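Cell division control protein 45 cdc45 putative (Entamoeba histolytica, PDB 6CC2) probably acts in eukaryotic DNA replication as the Cdc45 component of the replicative CMG helicase, together with the MCM2-7 ring and GINS. Local coordinates at residues Asn422-Ser433 and Tyr462-Leu473. Residues are numbered along the deposited sequence; the frame is centred on the assembly and turned at random.
Sequences NEANKYRFCSVS and YKKWLPFILAVL. With EDO (1,2-ethanediol), chain C.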
loop_
_atom_site.group_PDB
_atom_site.type_symbol
_atom_site.label_atom_id
_atom_site.label_comp_id
_atom_site.label_asym_id
_atom_site.label_seq_id
_atom_site.Cartn_x
_atom_site.Cartn_y
_atom_site.Cartn_z
ATOM N N ASN A 422 16.093 16.039 12.154
ATOM C CA ASN A 422 14.779 15.931 12.810
ATOM C C ASN A 422 14.437 17.309 13.366
ATOM O O ASN A 422 15.110 17.834 14.253
ATOM C CB ASN A 422 14.807 14.857 13.901
ATOM C CG ASN A 422 13.547 14.822 14.746
ATOM O OD1 ASN A 422 12.716 15.725 14.708
ATOM N ND2 ASN A 422 13.416 13.763 15.540
ATOM N N GLU A 423 13.411 17.934 12.800
ATOM C CA GLU A 423 13.033 19.284 13.181
ATOM C C GLU A 423 11.895 19.181 14.184
ATOM O O GLU A 423 10.754 18.903 13.815
ATOM C CB GLU A 423 12.648 20.104 11.953
ATOM C CG GLU A 423 13.820 20.319 11.001
ATOM C CD GLU A 423 14.983 21.068 11.663
ATOM O OE1 GLU A 423 14.734 21.936 12.516
ATOM O OE2 GLU A 423 16.143 20.765 11.331
ATOM N N ALA A 424 12.234 19.358 15.457
ATOM C CA ALA A 424 11.268 19.527 16.544
ATOM C C ALA A 424 10.330 18.337 16.696
ATOM O O ALA A 424 9.220 18.476 17.237
ATOM C CB ALA A 424 10.457 20.813 16.345
ATOM N N ASN A 425 10.761 17.157 16.267
ATOM C CA ASN A 425 9.914 15.964 16.289
ATOM C C ASN A 425 8.588 16.203 15.581
ATOM O O ASN A 425 7.559 15.641 15.941
ATOM C CB ASN A 425 9.681 15.485 17.716
ATOM C CG ASN A 425 10.914 14.891 18.314
ATOM O OD1 ASN A 425 11.548 14.039 17.698
ATOM N ND2 ASN A 425 11.283 15.356 19.482
ATOM N N LYS A 426 8.610 17.044 14.566
ATOM C CA LYS A 426 7.457 17.269 13.696
ATOM C C LYS A 426 7.639 16.630 12.336
ATOM O O LYS A 426 6.674 16.141 11.741
ATOM C CB LYS A 426 7.224 18.770 13.524
ATOM C CG LYS A 426 7.035 19.540 14.826
ATOM C CD LYS A 426 5.577 19.611 15.219
ATOM C CE LYS A 426 5.381 20.488 16.448
ATOM N NZ LYS A 426 3.938 20.717 16.725
ATOM N N TYR A 427 8.862 16.628 11.822
ATOM C CA TYR A 427 9.169 16.055 10.534
ATOM C C TYR A 427 10.673 15.891 10.454
ATOM O O TYR A 427 11.426 16.561 11.157
ATOM C CB TYR A 427 8.674 16.929 9.362
ATOM C CG TYR A 427 9.173 18.350 9.416
ATOM C CD1 TYR A 427 8.482 19.329 10.119
ATOM C CD2 TYR A 427 10.347 18.722 8.768
ATOM C CE1 TYR A 427 8.948 20.626 10.196
ATOM C CE2 TYR A 427 10.820 20.018 8.850
ATOM C CZ TYR A 427 10.117 20.967 9.570
ATOM O OH TYR A 427 10.564 22.272 9.644
ATOM N N ARG A 428 11.088 14.989 9.592
ATOM C CA ARG A 428 12.474 14.908 9.168
ATOM C C ARG A 428 12.597 15.664 7.851
ATOM O O ARG A 428 11.665 15.676 7.044
ATOM C CB ARG A 428 12.957 13.483 8.984
ATOM C CG ARG A 428 13.028 12.725 10.269
ATOM C CD ARG A 428 13.734 11.389 10.078
ATOM N NE ARG A 428 13.921 10.812 11.403
ATOM C CZ ARG A 428 13.076 9.980 11.999
ATOM N NH1 ARG A 428 12.011 9.527 11.360
ATOM N NH2 ARG A 428 13.332 9.569 13.228
ATOM N N PHE A 429 13.724 16.328 7.673
ATOM C CA PHE A 429 13.982 17.119 6.472
ATOM C C PHE A 429 15.334 16.684 5.937
ATOM O O PHE A 429 16.309 16.606 6.696
ATOM C CB PHE A 429 14.012 18.630 6.763
ATOM C CG PHE A 429 14.093 19.463 5.527
ATOM C CD1 PHE A 429 15.307 19.628 4.865
ATOM C CD2 PHE A 429 12.977 20.073 5.022
ATOM C CE1 PHE A 429 15.366 20.400 3.694
ATOM C CE2 PHE A 429 13.028 20.823 3.853
ATOM C CZ PHE A 429 14.229 20.966 3.191
ATOM N N CYS A 430 15.388 16.413 4.632
ATOM C CA CYS A 430 16.632 16.034 3.990
ATOM C C CYS A 430 16.722 16.756 2.654
ATOM O O CYS A 430 15.740 16.816 1.922
ATOM C CB CYS A 430 16.704 14.544 3.753
ATOM S SG CYS A 430 18.366 14.037 3.296
ATOM N N SER A 431 17.891 17.291 2.341
ATOM C CA SER A 431 18.104 17.951 1.060
ATOM C C SER A 431 19.287 17.310 0.354
ATOM O O SER A 431 20.279 16.954 0.985
ATOM C CB SER A 431 18.322 19.472 1.213
ATOM O OG SER A 431 19.493 19.789 1.885
ATOM N N VAL A 432 19.144 17.142 -0.950
ATOM C CA VAL A 432 20.104 16.458 -1.800
ATOM C C VAL A 432 20.474 17.419 -2.905
ATOM O O VAL A 432 19.595 17.855 -3.667
ATOM C CB VAL A 432 19.511 15.162 -2.395
ATOM C CG1 VAL A 432 20.532 14.488 -3.291
ATOM C CG2 VAL A 432 19.055 14.234 -1.290
ATOM N N SER A 433 21.770 17.763 -2.994
ATOM C CA SER A 433 22.238 18.582 -4.099
ATOM C C SER A 433 23.516 18.019 -4.696
ATOM O O SER A 433 24.318 18.745 -5.270
ATOM C CB SER A 433 22.419 20.037 -3.682
ATOM O OG SER A 433 23.283 20.133 -2.582
ATOM N N TYR A 462 16.075 5.148 13.907
ATOM C CA TYR A 462 16.034 5.906 15.152
ATOM C C TYR A 462 14.865 5.542 16.048
ATOM O O TYR A 462 14.737 6.117 17.149
ATOM C CB TYR A 462 16.041 7.400 14.829
ATOM C CG TYR A 462 17.288 7.773 14.066
ATOM C CD1 TYR A 462 18.548 7.670 14.666
ATOM C CD2 TYR A 462 17.225 8.201 12.762
ATOM C CE1 TYR A 462 19.696 7.973 13.964
ATOM C CE2 TYR A 462 18.366 8.515 12.053
ATOM C CZ TYR A 462 19.598 8.410 12.662
ATOM O OH TYR A 462 20.748 8.721 11.967
ATOM N N LYS A 463 14.062 4.552 15.663
ATOM C CA LYS A 463 12.934 4.081 16.454
ATOM C C LYS A 463 12.016 5.256 16.801
ATOM O O LYS A 463 11.611 5.455 17.944
ATOM C CB LYS A 463 13.391 3.352 17.722
ATOM C CG LYS A 463 14.255 2.146 17.479
ATOM C CD LYS A 463 13.595 1.131 16.583
ATOM C CE LYS A 463 14.429 -0.141 16.461
ATOM N NZ LYS A 463 14.354 -0.980 17.692
ATOM N N LYS A 464 11.707 6.058 15.785
ATOM C CA LYS A 464 10.889 7.250 15.951
ATOM C C LYS A 464 10.257 7.551 14.599
ATOM O O LYS A 464 10.975 7.956 13.683
ATOM C CB LYS A 464 11.742 8.422 16.425
ATOM C CG LYS A 464 11.035 9.788 16.430
ATOM C CD LYS A 464 9.866 9.855 17.376
ATOM C CE LYS A 464 9.382 11.294 17.536
ATOM N NZ LYS A 464 8.133 11.400 18.339
ATOM N N TRP A 465 8.941 7.365 14.474
ATOM C CA TRP A 465 8.251 7.566 13.207
ATOM C C TRP A 465 7.816 9.017 13.055
ATOM O O TRP A 465 7.184 9.581 13.952
ATOM C CB TRP A 465 7.041 6.622 13.101
ATOM C CG TRP A 465 7.509 5.244 12.867
ATOM C CD1 TRP A 465 7.989 4.365 13.790
ATOM C CD2 TRP A 465 7.612 4.591 11.594
ATOM N NE1 TRP A 465 8.381 3.194 13.164
ATOM C CE2 TRP A 465 8.168 3.318 11.819
ATOM C CE3 TRP A 465 7.323 4.984 10.291
ATOM C CZ2 TRP A 465 8.390 2.413 10.791
ATOM C CZ3 TRP A 465 7.558 4.083 9.264
ATOM C CH2 TRP A 465 8.097 2.820 9.529
ATOM N N LEU A 466 8.192 9.613 11.939
ATOM C CA LEU A 466 7.876 10.984 11.592
ATOM C C LEU A 466 7.543 11.064 10.116
ATOM O O LEU A 466 8.027 10.252 9.318
ATOM C CB LEU A 466 9.060 11.922 11.886
ATOM C CG LEU A 466 9.362 12.126 13.355
ATOM C CD1 LEU A 466 10.692 12.822 13.478
ATOM C CD2 LEU A 466 8.239 12.948 14.032
ATOM N N PRO A 467 6.749 12.055 9.718
ATOM C CA PRO A 467 6.646 12.383 8.296
ATOM C C PRO A 467 7.979 12.921 7.808
ATOM O O PRO A 467 8.853 13.298 8.597
ATOM C CB PRO A 467 5.523 13.425 8.251
ATOM C CG PRO A 467 5.523 14.053 9.586
ATOM C CD PRO A 467 6.016 13.005 10.569
ATOM N N PHE A 468 8.166 12.867 6.494
ATOM C CA PHE A 468 9.462 13.124 5.879
ATOM C C PHE A 468 9.319 14.151 4.760
ATOM O O PHE A 468 8.439 14.020 3.901
ATOM C CB PHE A 468 10.064 11.825 5.321
ATOM C CG PHE A 468 11.536 11.891 5.097
ATOM C CD1 PHE A 468 12.058 12.449 3.936
ATOM C CD2 PHE A 468 12.414 11.364 6.027
ATOM C CE1 PHE A 468 13.419 12.512 3.746
ATOM C CE2 PHE A 468 13.776 11.402 5.838
ATOM C CZ PHE A 468 14.291 12.001 4.702
ATOM N N ILE A 469 10.187 15.162 4.770
ATOM C CA ILE A 469 10.223 16.197 3.737
ATOM C C ILE A 469 11.575 16.106 3.049
ATOM O O ILE A 469 12.628 16.187 3.701
ATOM C CB ILE A 469 9.982 17.603 4.309
ATOM C CG1 ILE A 469 8.568 17.688 4.869
ATOM C CG2 ILE A 469 10.186 18.652 3.194
ATOM C CD1 ILE A 469 8.278 18.920 5.640
ATOM N N LEU A 470 11.544 15.890 1.733
ATOM C CA LEU A 470 12.735 15.654 0.931
ATOM C C LEU A 470 12.833 16.743 -0.122
ATOM O O LEU A 470 11.856 17.005 -0.829
ATOM C CB LEU A 470 12.643 14.278 0.252
ATOM C CG LEU A 470 13.754 13.980 -0.760
ATOM C CD1 LEU A 470 15.061 13.810 -0.104
ATOM C CD2 LEU A 470 13.360 12.715 -1.551
ATOM N N ALA A 471 13.992 17.386 -0.190
ATOM C CA ALA A 471 14.293 18.391 -1.214
ATOM C C ALA A 471 15.390 17.872 -2.131
ATOM O O ALA A 471 16.483 17.532 -1.659
ATOM C CB ALA A 471 14.740 19.696 -0.567
ATOM N N VAL A 472 15.115 17.837 -3.434
ATOM C CA VAL A 472 16.067 17.341 -4.419
ATOM C C VAL A 472 16.368 18.430 -5.424
ATOM O O VAL A 472 15.443 19.006 -6.015
ATOM C CB VAL A 472 15.546 16.075 -5.136
ATOM C CG1 VAL A 472 16.655 15.498 -6.057
ATOM C CG2 VAL A 472 15.061 15.035 -4.120
ATOM N N LEU A 473 17.662 18.684 -5.640
ATOM C CA LEU A 473 18.079 19.709 -6.579
ATOM C C LEU A 473 17.686 19.331 -7.997
ATOM O O LEU A 473 17.972 18.231 -8.458
ATOM C CB LEU A 473 19.595 19.909 -6.484
ATOM C CG LEU A 473 20.186 20.897 -7.485
ATOM C CD1 LEU A 473 19.711 22.314 -7.225
ATOM C CD2 LEU A 473 21.708 20.824 -7.465
HETATM C C1 EDO C . 17.151 12.615 10.304
HETATM O O1 EDO C . 17.453 11.295 9.795
HETATM C C2 EDO C . 17.247 12.638 11.831
HETATM O O2 EDO C . 16.340 11.699 12.412
HETATM O O HOH W 1 10.727 9.949 8.814
#
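Strands 427-432 and 468-473 pair in parallel at an axis angle of 13°, with six backbone hydrogen bonds running from R428 N–P467 O (3.0 Å) to L473 N–V432 O. They are neighbours in a mixed sheet and are joined by a β-α-β crossover through helices 435-441 and 444-462; a hairpin turn at 424-426, with a classic bulge where K426 and Y427 face E423, brings in the preceding strand. On the face bearing Y427, F429 and I469, which helices 494-508 and 529-537 cover, the CD1 methyl of I469 sits over the Y427 ring in a CH-π contact, 4.2 Å from its centroid, while its CG2 meets F429 CD2 at 3.6 Å. The opposite face carries R428, C430 and F468, and C430 CB touches the ring of F468 at CZ (3.6 Å); C430 is also disulfide-bonded to C420. Extended from CG to NE, R428 reaches past the strand to the loop after helix 444-462. There L466 CD1 lies over the guanidinium centre, and NE donates to an ethanediol hydroxyl. Water 1 links NH1 to L466 O. Both terminal nitrogens converge in the guanidinium plane on one acceptor, K464 O, with NH1 at 3.0 Å and NH2 at 2.9 Å.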